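Local coordinates for protein myosin-2 (Saccharomyces cerevisiae, PDB 6IXO) that carries organelles and other cargo along actin cables, this chain being its globular cargo-binding tail domain, at residues 11-16 against 62-67; 51-56 against 398-403; 58-63 against 407-412. All coordinates share one frame; numbering follows the deposited sequence.

Contact 1 of 3, residues 11-16 against 62-67; sequences EELYRL and LSEMWR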
loop_
_atom_site.group_PDB
_atom_site.type_symbol
_atom_site.label_atom_id
_atom_site.label_comp_id
_atom_site.label_asym_id
_atom_site.label_seq_id
_atom_site.Cartn_x
_atom_site.Cartn_y
_atom_site.Cartn_z
ATOM N N GLU A 11 39.318 -13.022 -13.927
ATOM C CA GLU A 11 39.992 -11.741 -14.064
ATOM C C GLU A 11 39.048 -10.685 -14.636
ATOM O O GLU A 11 38.977 -9.583 -14.120
ATOM C CB GLU A 11 41.213 -11.832 -14.955
ATOM C CG GLU A 11 41.935 -10.499 -15.098
ATOM C CD GLU A 11 43.324 -10.656 -15.689
ATOM O OE1 GLU A 11 43.633 -11.761 -16.194
ATOM O OE2 GLU A 11 44.108 -9.683 -15.641
ATOM N N GLU A 12 38.364 -11.022 -15.723
ATOM C CA GLU A 12 37.460 -10.059 -16.363
ATOM C C GLU A 12 36.359 -9.657 -15.392
ATOM O O GLU A 12 36.010 -8.474 -15.314
ATOM C CB GLU A 12 36.856 -10.611 -17.662
ATOM C CG GLU A 12 35.932 -9.589 -18.365
ATOM C CD GLU A 12 35.451 -9.985 -19.761
ATOM O OE1 GLU A 12 35.610 -11.155 -20.198
ATOM O OE2 GLU A 12 34.906 -9.088 -20.432
ATOM N N LEU A 13 35.816 -10.617 -14.640
ATOM C CA LEU A 13 34.757 -10.300 -13.674
ATOM C C LEU A 13 35.270 -9.298 -12.663
ATOM O O LEU A 13 34.609 -8.316 -12.333
ATOM C CB LEU A 13 34.271 -11.539 -12.933
ATOM C CG LEU A 13 33.022 -12.222 -13.448
ATOM C CD1 LEU A 13 32.864 -13.546 -12.719
ATOM C CD2 LEU A 13 31.769 -11.293 -13.261
ATOM N N TYR A 14 36.486 -9.565 -12.188
ATOM C CA TYR A 14 37.089 -8.758 -11.152
ATOM C C TYR A 14 37.260 -7.314 -11.582
ATOM O O TYR A 14 36.939 -6.397 -10.832
ATOM C CB TYR A 14 38.460 -9.335 -10.756
ATOM C CG TYR A 14 39.034 -8.640 -9.556
ATOM C CD1 TYR A 14 39.848 -7.519 -9.699
ATOM C CD2 TYR A 14 38.738 -9.084 -8.267
ATOM C CE1 TYR A 14 40.364 -6.866 -8.596
ATOM C CE2 TYR A 14 39.261 -8.445 -7.155
ATOM C CZ TYR A 14 40.063 -7.332 -7.327
ATOM O OH TYR A 14 40.579 -6.686 -6.229
ATOM N N ARG A 15 37.790 -7.107 -12.779
ATOM C CA ARG A 15 37.930 -5.753 -13.301
ATOM C C ARG A 15 36.580 -5.083 -13.508
ATOM O O ARG A 15 36.459 -3.865 -13.345
ATOM C CB ARG A 15 38.694 -5.756 -14.617
ATOM C CG ARG A 15 40.083 -6.364 -14.527
ATOM C CD ARG A 15 40.886 -5.749 -13.380
ATOM N NE ARG A 15 42.311 -6.103 -13.439
ATOM C CZ ARG A 15 43.249 -5.598 -12.636
ATOM N NH1 ARG A 15 42.919 -4.713 -11.699
ATOM N NH2 ARG A 15 44.516 -5.978 -12.772
ATOM N N LEU A 16 35.564 -5.847 -13.892
ATOM C CA LEU A 16 34.224 -5.205 -14.045
ATOM C C LEU A 16 33.701 -4.750 -12.694
ATOM O O LEU A 16 33.096 -3.688 -12.565
ATOM C CB LEU A 16 33.227 -6.150 -14.713
ATOM C CG LEU A 16 33.519 -6.369 -16.205
ATOM C CD1 LEU A 16 32.869 -7.636 -16.737
ATOM C CD2 LEU A 16 33.089 -5.145 -17.043
ATOM N N LEU A 62 26.060 -8.153 -6.347
ATOM C CA LEU A 62 26.424 -8.086 -4.931
ATOM C C LEU A 62 27.197 -9.296 -4.480
ATOM O O LEU A 62 28.269 -9.210 -3.854
ATOM C CB LEU A 62 25.156 -7.957 -4.065
ATOM C CG LEU A 62 25.404 -7.939 -2.548
ATOM C CD1 LEU A 62 26.366 -6.839 -2.181
ATOM C CD2 LEU A 62 24.088 -7.745 -1.747
ATOM N N SER A 63 26.640 -10.449 -4.790
ATOM C CA SER A 63 27.275 -11.669 -4.364
ATOM C C SER A 63 28.624 -11.866 -5.044
ATOM O O SER A 63 29.542 -12.431 -4.429
ATOM C CB SER A 63 26.351 -12.859 -4.605
ATOM O OG SER A 63 25.986 -12.966 -5.952
ATOM N N GLU A 64 28.780 -11.402 -6.288
ATOM C CA GLU A 64 30.082 -11.567 -6.944
ATOM C C GLU A 64 31.100 -10.677 -6.249
ATOM O O GLU A 64 32.253 -11.078 -6.044
ATOM C CB GLU A 64 30.033 -11.237 -8.439
ATOM C CG GLU A 64 29.397 -12.298 -9.265
ATOM C CD GLU A 64 30.105 -13.626 -9.119
ATOM O OE1 GLU A 64 31.335 -13.671 -9.307
ATOM O OE2 GLU A 64 29.429 -14.624 -8.806
ATOM N N MET A 65 30.667 -9.469 -5.871
ATOM C CA MET A 65 31.552 -8.587 -5.116
ATOM C C MET A 65 32.012 -9.251 -3.815
ATOM O O MET A 65 33.208 -9.233 -3.479
ATOM C CB MET A 65 30.860 -7.268 -4.820
ATOM C CG MET A 65 30.799 -6.343 -6.007
ATOM S SD MET A 65 29.860 -4.875 -5.539
ATOM C CE MET A 65 30.025 -3.894 -7.026
ATOM N N TRP A 66 31.074 -9.858 -3.087
ATOM C CA TRP A 66 31.461 -10.569 -1.867
ATOM C C TRP A 66 32.400 -11.727 -2.153
ATOM O O TRP A 66 33.407 -11.881 -1.471
ATOM C CB TRP A 66 30.244 -11.083 -1.122
ATOM C CG TRP A 66 29.479 -9.989 -0.514
ATOM C CD1 TRP A 66 29.910 -8.714 -0.276
ATOM C CD2 TRP A 66 28.127 -10.049 -0.074
ATOM N NE1 TRP A 66 28.906 -7.984 0.294
ATOM C CE2 TRP A 66 27.800 -8.780 0.432
ATOM C CE3 TRP A 66 27.169 -11.062 -0.044
ATOM C CZ2 TRP A 66 26.561 -8.491 0.963
ATOM C CZ3 TRP A 66 25.914 -10.768 0.462
ATOM C CH2 TRP A 66 25.625 -9.490 0.970
ATOM N N ARG A 67 32.059 -12.539 -3.149
ATOM C CA ARG A 67 32.894 -13.678 -3.537
ATOM C C ARG A 67 34.346 -13.276 -3.801
ATOM O O ARG A 67 35.290 -14.032 -3.509
ATOM C CB ARG A 67 32.291 -14.338 -4.774
ATOM C CG ARG A 67 33.157 -15.394 -5.409
ATOM C CD ARG A 67 32.722 -15.613 -6.830
ATOM N NE ARG A 67 33.622 -16.549 -7.479
ATOM C CZ ARG A 67 33.662 -16.764 -8.785
ATOM N NH1 ARG A 67 32.841 -16.095 -9.592
ATOM N NH2 ARG A 67 34.531 -17.646 -9.276
#

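Contact 2 of 3, residues 51-56 against 398-403; sequences VVYPAR and AWLSLP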
loop_
_atom_site.group_PDB
_atom_site.type_symbol
_atom_site.label_atom_id
_atom_site.label_comp_id
_atom_site.label_asym_id
_atom_site.label_seq_id
_atom_site.Cartn_x
_atom_site.Cartn_y
_atom_site.Cartn_z
ATOM N N VAL A 51 9.112 -9.574 -12.843
ATOM C CA VAL A 51 8.730 -8.633 -11.820
ATOM C C VAL A 51 9.951 -8.181 -11.021
ATOM O O VAL A 51 10.139 -7.001 -10.776
ATOM C CB VAL A 51 7.683 -9.234 -10.859
ATOM C CG1 VAL A 51 7.355 -8.241 -9.752
ATOM C CG2 VAL A 51 6.415 -9.616 -11.642
ATOM N N VAL A 52 10.797 -9.123 -10.621
ATOM C CA VAL A 52 11.891 -8.718 -9.755
ATOM C C VAL A 52 13.231 -8.710 -10.506
ATOM O O VAL A 52 14.255 -9.026 -9.918
ATOM C CB VAL A 52 11.949 -9.627 -8.487
ATOM C CG1 VAL A 52 10.650 -9.366 -7.594
ATOM C CG2 VAL A 52 12.093 -11.102 -8.849
ATOM N N TYR A 53 13.232 -8.319 -11.786
ATOM C CA TYR A 53 14.491 -8.380 -12.552
ATOM C C TYR A 53 15.562 -7.419 -11.960
ATOM O O TYR A 53 16.759 -7.777 -11.947
ATOM C CB TYR A 53 14.253 -8.117 -14.065
ATOM C CG TYR A 53 13.891 -6.691 -14.405
ATOM C CD1 TYR A 53 14.886 -5.736 -14.630
ATOM C CD2 TYR A 53 12.542 -6.280 -14.492
ATOM C CE1 TYR A 53 14.569 -4.424 -14.919
ATOM C CE2 TYR A 53 12.218 -4.961 -14.793
ATOM C CZ TYR A 53 13.231 -4.033 -14.999
ATOM O OH TYR A 53 12.930 -2.701 -15.282
ATOM N N PRO A 54 15.178 -6.246 -11.414
ATOM C CA PRO A 54 16.240 -5.421 -10.821
ATOM C C PRO A 54 16.849 -6.062 -9.596
ATOM O O PRO A 54 18.081 -6.092 -9.498
ATOM C CB PRO A 54 15.510 -4.116 -10.431
ATOM C CG PRO A 54 14.348 -4.079 -11.344
ATOM C CD PRO A 54 13.880 -5.493 -11.387
ATOM N N ALA A 55 16.021 -6.582 -8.696
ATOM C CA ALA A 55 16.584 -7.254 -7.527
ATOM C C ALA A 55 17.513 -8.421 -7.919
ATOM O O ALA A 55 18.574 -8.558 -7.325
ATOM C CB ALA A 55 15.494 -7.778 -6.623
ATOM N N ARG A 56 17.120 -9.238 -8.902
ATOM C CA ARG A 56 17.928 -10.419 -9.229
ATOM C C ARG A 56 19.253 -9.961 -9.788
ATOM O O ARG A 56 20.301 -10.530 -9.484
ATOM C CB ARG A 56 17.214 -11.347 -10.242
ATOM C CG ARG A 56 15.861 -11.876 -9.786
ATOM C CD ARG A 56 15.979 -13.146 -8.990
ATOM N NE ARG A 56 14.703 -13.633 -8.449
ATOM C CZ ARG A 56 13.868 -14.460 -9.082
ATOM N NH1 ARG A 56 12.732 -14.844 -8.491
ATOM N NH2 ARG A 56 14.156 -14.901 -10.298
ATOM N N ALA A 398 15.951 -7.597 -22.177
ATOM C CA ALA A 398 16.440 -7.316 -23.529
ATOM C C ALA A 398 16.385 -5.850 -23.894
ATOM O O ALA A 398 17.240 -5.343 -24.613
ATOM C CB ALA A 398 15.643 -8.112 -24.547
ATOM N N TRP A 399 15.371 -5.157 -23.410
ATOM C CA TRP A 399 15.305 -3.744 -23.675
ATOM C C TRP A 399 16.393 -3.002 -22.881
ATOM O O TRP A 399 16.664 -1.828 -23.159
ATOM C CB TRP A 399 13.903 -3.211 -23.371
ATOM C CG TRP A 399 13.518 -3.419 -21.958
ATOM C CD1 TRP A 399 12.898 -4.513 -21.421
ATOM C CD2 TRP A 399 13.758 -2.521 -20.882
ATOM N NE1 TRP A 399 12.725 -4.344 -20.067
ATOM C CE2 TRP A 399 13.246 -3.127 -19.710
ATOM C CE3 TRP A 399 14.356 -1.262 -20.790
ATOM C CZ2 TRP A 399 13.320 -2.518 -18.464
ATOM C CZ3 TRP A 399 14.422 -0.654 -19.543
ATOM C CH2 TRP A 399 13.911 -1.287 -18.400
ATOM N N LEU A 400 17.054 -3.672 -21.916
ATOM C CA LEU A 400 18.031 -2.943 -21.118
ATOM C C LEU A 400 19.290 -2.653 -21.913
ATOM O O LEU A 400 19.702 -3.438 -22.760
ATOM C CB LEU A 400 18.391 -3.694 -19.828
ATOM C CG LEU A 400 17.332 -3.666 -18.725
ATOM C CD1 LEU A 400 17.707 -4.598 -17.569
ATOM C CD2 LEU A 400 17.109 -2.228 -18.205
ATOM N N SER A 401 19.899 -1.508 -21.635
ATOM C CA SER A 401 21.218 -1.238 -22.170
ATOM C C SER A 401 22.204 -0.917 -21.059
ATOM O O SER A 401 22.443 0.248 -20.757
ATOM C CB SER A 401 21.172 -0.096 -23.188
ATOM O OG SER A 401 22.491 0.100 -23.703
ATOM N N LEU A 402 22.787 -1.967 -20.479
ATOM C CA LEU A 402 23.730 -1.864 -19.371
ATOM C C LEU A 402 24.979 -2.702 -19.661
ATOM O O LEU A 402 25.067 -3.841 -19.231
ATOM C CB LEU A 402 23.102 -2.368 -18.076
ATOM C CG LEU A 402 21.719 -1.790 -17.717
ATOM C CD1 LEU A 402 21.119 -2.601 -16.615
ATOM C CD2 LEU A 402 21.848 -0.329 -17.319
ATOM N N PRO A 403 25.931 -2.128 -20.389
ATOM C CA PRO A 403 27.060 -2.911 -20.925
ATOM C C PRO A 403 27.833 -3.714 -19.871
ATOM O O PRO A 403 28.048 -4.922 -20.041
ATOM C CB PRO A 403 27.960 -1.846 -21.548
ATOM C CG PRO A 403 26.988 -0.692 -21.914
ATOM C CD PRO A 403 25.911 -0.725 -20.853
#

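Contact 3 of 3, residues 58-63 against 407-412; sequences LIIVLS and RIVDLV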
loop_
_atom_site.group_PDB
_atom_site.type_symbol
_atom_site.label_atom_id
_atom_site.label_comp_id
_atom_site.label_asym_id
_atom_site.label_seq_id
_atom_site.Cartn_x
_atom_site.Cartn_y
_atom_site.Cartn_z
ATOM N N LEU A 58 20.859 -7.101 -9.102
ATOM C CA LEU A 58 21.598 -6.586 -7.954
ATOM C C LEU A 58 22.195 -7.708 -7.121
ATOM O O LEU A 58 23.329 -7.615 -6.666
ATOM C CB LEU A 58 20.673 -5.736 -7.065
ATOM C CG LEU A 58 20.166 -4.432 -7.683
ATOM C CD1 LEU A 58 19.142 -3.737 -6.738
ATOM C CD2 LEU A 58 21.313 -3.500 -7.983
ATOM N N ILE A 59 21.404 -8.752 -6.914
ATOM C CA ILE A 59 21.844 -9.917 -6.146
ATOM C C ILE A 59 23.056 -10.588 -6.798
ATOM O O ILE A 59 24.016 -10.997 -6.114
ATOM C CB ILE A 59 20.663 -10.932 -5.981
ATOM C CG1 ILE A 59 19.647 -10.367 -4.965
ATOM C CG2 ILE A 59 21.163 -12.309 -5.526
ATOM C CD1 ILE A 59 18.245 -11.047 -5.037
ATOM N N ILE A 60 23.049 -10.691 -8.120
ATOM C CA ILE A 60 24.187 -11.333 -8.789
ATOM C C ILE A 60 25.450 -10.495 -8.599
ATOM O O ILE A 60 26.510 -11.009 -8.215
ATOM C CB ILE A 60 23.908 -11.538 -10.270
ATOM C CG1 ILE A 60 22.834 -12.615 -10.414
ATOM C CG2 ILE A 60 25.193 -11.934 -11.010
ATOM C CD1 ILE A 60 22.084 -12.582 -11.715
ATOM N N VAL A 61 25.326 -9.203 -8.870
ATOM C CA VAL A 61 26.434 -8.268 -8.728
ATOM C C VAL A 61 26.963 -8.282 -7.311
ATOM O O VAL A 61 28.166 -8.409 -7.101
ATOM C CB VAL A 61 26.026 -6.825 -9.079
ATOM C CG1 VAL A 61 27.115 -5.846 -8.634
ATOM C CG2 VAL A 61 25.737 -6.707 -10.557
ATOM N N LEU A 62 26.060 -8.153 -6.347
ATOM C CA LEU A 62 26.424 -8.086 -4.931
ATOM C C LEU A 62 27.197 -9.296 -4.480
ATOM O O LEU A 62 28.269 -9.210 -3.854
ATOM C CB LEU A 62 25.156 -7.957 -4.065
ATOM C CG LEU A 62 25.404 -7.939 -2.548
ATOM C CD1 LEU A 62 26.366 -6.839 -2.181
ATOM C CD2 LEU A 62 24.088 -7.745 -1.747
ATOM N N SER A 63 26.640 -10.449 -4.790
ATOM C CA SER A 63 27.275 -11.669 -4.364
ATOM C C SER A 63 28.624 -11.866 -5.044
ATOM O O SER A 63 29.542 -12.431 -4.429
ATOM C CB SER A 63 26.351 -12.859 -4.605
ATOM O OG SER A 63 25.986 -12.966 -5.952
ATOM N N ARG A 407 27.640 -7.727 -19.001
ATOM C CA ARG A 407 28.816 -8.618 -19.190
ATOM C C ARG A 407 29.029 -9.448 -17.921
ATOM O O ARG A 407 29.325 -10.645 -17.982
ATOM C CB ARG A 407 30.050 -7.807 -19.519
ATOM C CG ARG A 407 31.292 -8.689 -19.695
ATOM C CD ARG A 407 31.100 -9.697 -20.831
ATOM N NE ARG A 407 32.354 -10.389 -21.165
ATOM C CZ ARG A 407 32.403 -11.493 -21.893
ATOM N NH1 ARG A 407 31.280 -12.013 -22.376
ATOM N NH2 ARG A 407 33.568 -12.069 -22.154
ATOM N N ILE A 408 28.840 -8.806 -16.764
ATOM C CA ILE A 408 28.964 -9.514 -15.490
ATOM C C ILE A 408 27.977 -10.680 -15.452
ATOM O O ILE A 408 28.338 -11.827 -15.170
ATOM C CB ILE A 408 28.709 -8.579 -14.290
ATOM C CG1 ILE A 408 29.838 -7.547 -14.135
ATOM C CG2 ILE A 408 28.555 -9.374 -13.007
ATOM C CD1 ILE A 408 29.505 -6.404 -13.154
ATOM N N VAL A 409 26.719 -10.389 -15.746
ATOM C CA VAL A 409 25.727 -11.441 -15.724
ATOM C C VAL A 409 26.052 -12.547 -16.714
ATOM O O VAL A 409 25.924 -13.725 -16.376
ATOM C CB VAL A 409 24.308 -10.862 -15.982
ATOM C CG1 VAL A 409 23.321 -11.971 -16.141
ATOM C CG2 VAL A 409 23.919 -9.983 -14.821
ATOM N N ASP A 410 26.523 -12.193 -17.910
ATOM C CA ASP A 410 26.903 -13.219 -18.882
ATOM C C ASP A 410 28.084 -14.062 -18.400
ATOM O O ASP A 410 28.155 -15.270 -18.669
ATOM C CB ASP A 410 27.253 -12.599 -20.247
ATOM C CG ASP A 410 26.054 -11.905 -20.917
ATOM O OD1 ASP A 410 24.901 -12.069 -20.451
ATOM O OD2 ASP A 410 26.272 -11.194 -21.924
ATOM N N LEU A 411 29.034 -13.424 -17.722
ATOM C CA LEU A 411 30.233 -14.144 -17.287
ATOM C C LEU A 411 29.861 -15.061 -16.129
ATOM O O LEU A 411 30.269 -16.205 -16.089
ATOM C CB LEU A 411 31.343 -13.178 -16.882
ATOM C CG LEU A 411 32.069 -12.467 -18.019
ATOM C CD1 LEU A 411 32.872 -11.325 -17.453
ATOM C CD2 LEU A 411 32.944 -13.440 -18.806
ATOM N N VAL A 412 29.064 -14.557 -15.192
ATOM C CA VAL A 412 28.567 -15.399 -14.116
ATOM C C VAL A 412 27.846 -16.610 -14.692
ATOM O O VAL A 412 28.107 -17.756 -14.306
ATOM C CB VAL A 412 27.612 -14.644 -13.191
ATOM C CG1 VAL A 412 26.864 -15.624 -12.320
ATOM C CG2 VAL A 412 28.385 -13.634 -12.359
#

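Contact 1 of 3, residues 11-16 against 62-67
E64 OE1 takes a hydrogen bond from R67 NH1 at 2.9 Å, part of a salt bridge, and L13 CD1 rests against the same oxygen at 3.7 Å. The bond is somewhat bent, with an N-H...O angle of 149°. It uses the syn lone pair of OE1, and the carboxylate carbon lies at the edge of the guanidinium, in its plane. The two charged residues are three apart on one helix. E64 bends at chi2 (-58°), while R67 runs extended from CG to NE, and this brings their ends together. L13 crosses both side chains at about a right angle. Its CD1 also comes to 4.0 Å from R67 NH1. The contact is helix-to-helix packing in the all-helical cargo-binding domain, joining helix 6-18 to the last turns of helix 53-67. The backbones stay well apart, with L13 CA 8.3 Å from E64 CA. R67 NH1 is also hydrogen-bonded to Q415 of helix 403-415, its strongest polar partner. With an alanine at E64, R67 would probably keep only Q415 of the two partners described here, and L13 CD1 would lose the carboxylate it lies against. Helix 403-415 adds to the same site, where Q415 touches L13 and V412 touches E64.

Contact 2 of 3, residues 51-56 against 398-403
Residues 53-56 form the first turn of helix 53-67, with V52 at its N-cap position, and they face an irregular run, 398-402, that leads to the N-cap of helix 403-415 at L402. No hydrogen bond joins the two segments, and Y53 carries the contact from the helix side. Its phenol points at the indole of W399, and the two side chains cross at about a right angle. Y53 OH lies at the edge of the indole, in its plane, 3.2 Å from W399 CZ2 and 3.6 Å from W399 CH2. Y53 CZ follows at 3.8 Å from W399 CZ2. The hydroxyl thus meets ring carbons here, and its hydrogen bond is to E36 N. W399 has CG between its backbone N and carbonyl carbon (chi1 60°), which lets the indole fold back over its neighbour. L400 CD2 lies 3.3 Å above one indole face, toward the rim. L400 CD1 reaches the phenol obliquely, 4.1 Å from Y53 CE1. Against one face of the Y53 ring sits P54 CD, also toward the rim. W399 is exposed while Y53 is buried. This is plain packing that ties the start of helix 53-67 to the loop before the C-terminal helix of the cargo-binding tail domain. Helix 20-32 adds to it: its L31 touches both Y53 and L400. Helix 97-124 lies against P54 and A55 through F103, N107 and E110.

Contact 3 of 3, residues 58-63 against 407-412
Two helices of the cargo-binding domain pack here, helix 53-67 near the start of the chain and helix 403-415 at its C-terminal end. Within these segments the nearest CA atoms are I60 CA and V409 CA, 7.1 Å apart. I60 is the main residue of the first helix, and its two branches go to different partners. I60 CG2 meets V412 CG2 at 3.9 Å, methyl to methyl, as the two side chains cross obliquely. The longer branch sends I60 CD1 to V409 CG2 at 4.4 Å. I60 places CG1 beside its backbone N (chi1 -70°) and CG2 anti to that N, so the branches spread toward successive turns of the other helix. V61 and I408 also lose surface to the facing segment, though their side chains stop just short of close contact. Outside the pair, A394 of the preceding loop touches both I60 and V409. F77 of helix 71-90 backs V61, and L16 and L17 of helix 6-18 cover I408. The two segments share no hydrogen bond or salt bridge. The joint therefore rests on the fit of branched aliphatic groups, with nothing polar between the segments to fix their alignment.

In the fold
All three contacts use helix 53-67, contact 2 at its start, contact 3 in the middle and contact 1 at its end. Contacts 1 and 3 share L62 and S63, and their centres are about 8 Å apart. They also touch through the salt bridge between E12 and R407. Contact 2 is about 11 Å from contact 3 and about 18 Å from contact 1, centre to centre. Its 398-403 segment leads into helix 403-415, which contact 3 uses. In chain order come 11-16, 51-56, 58-63 with 62-67, then 398-403 and 407-412. Helix 6-18, the first of this tail piece, and the C-terminal helix 403-415 thus meet on helix 53-67, bringing both ends of the modelled tail together at one end of the elongated domain.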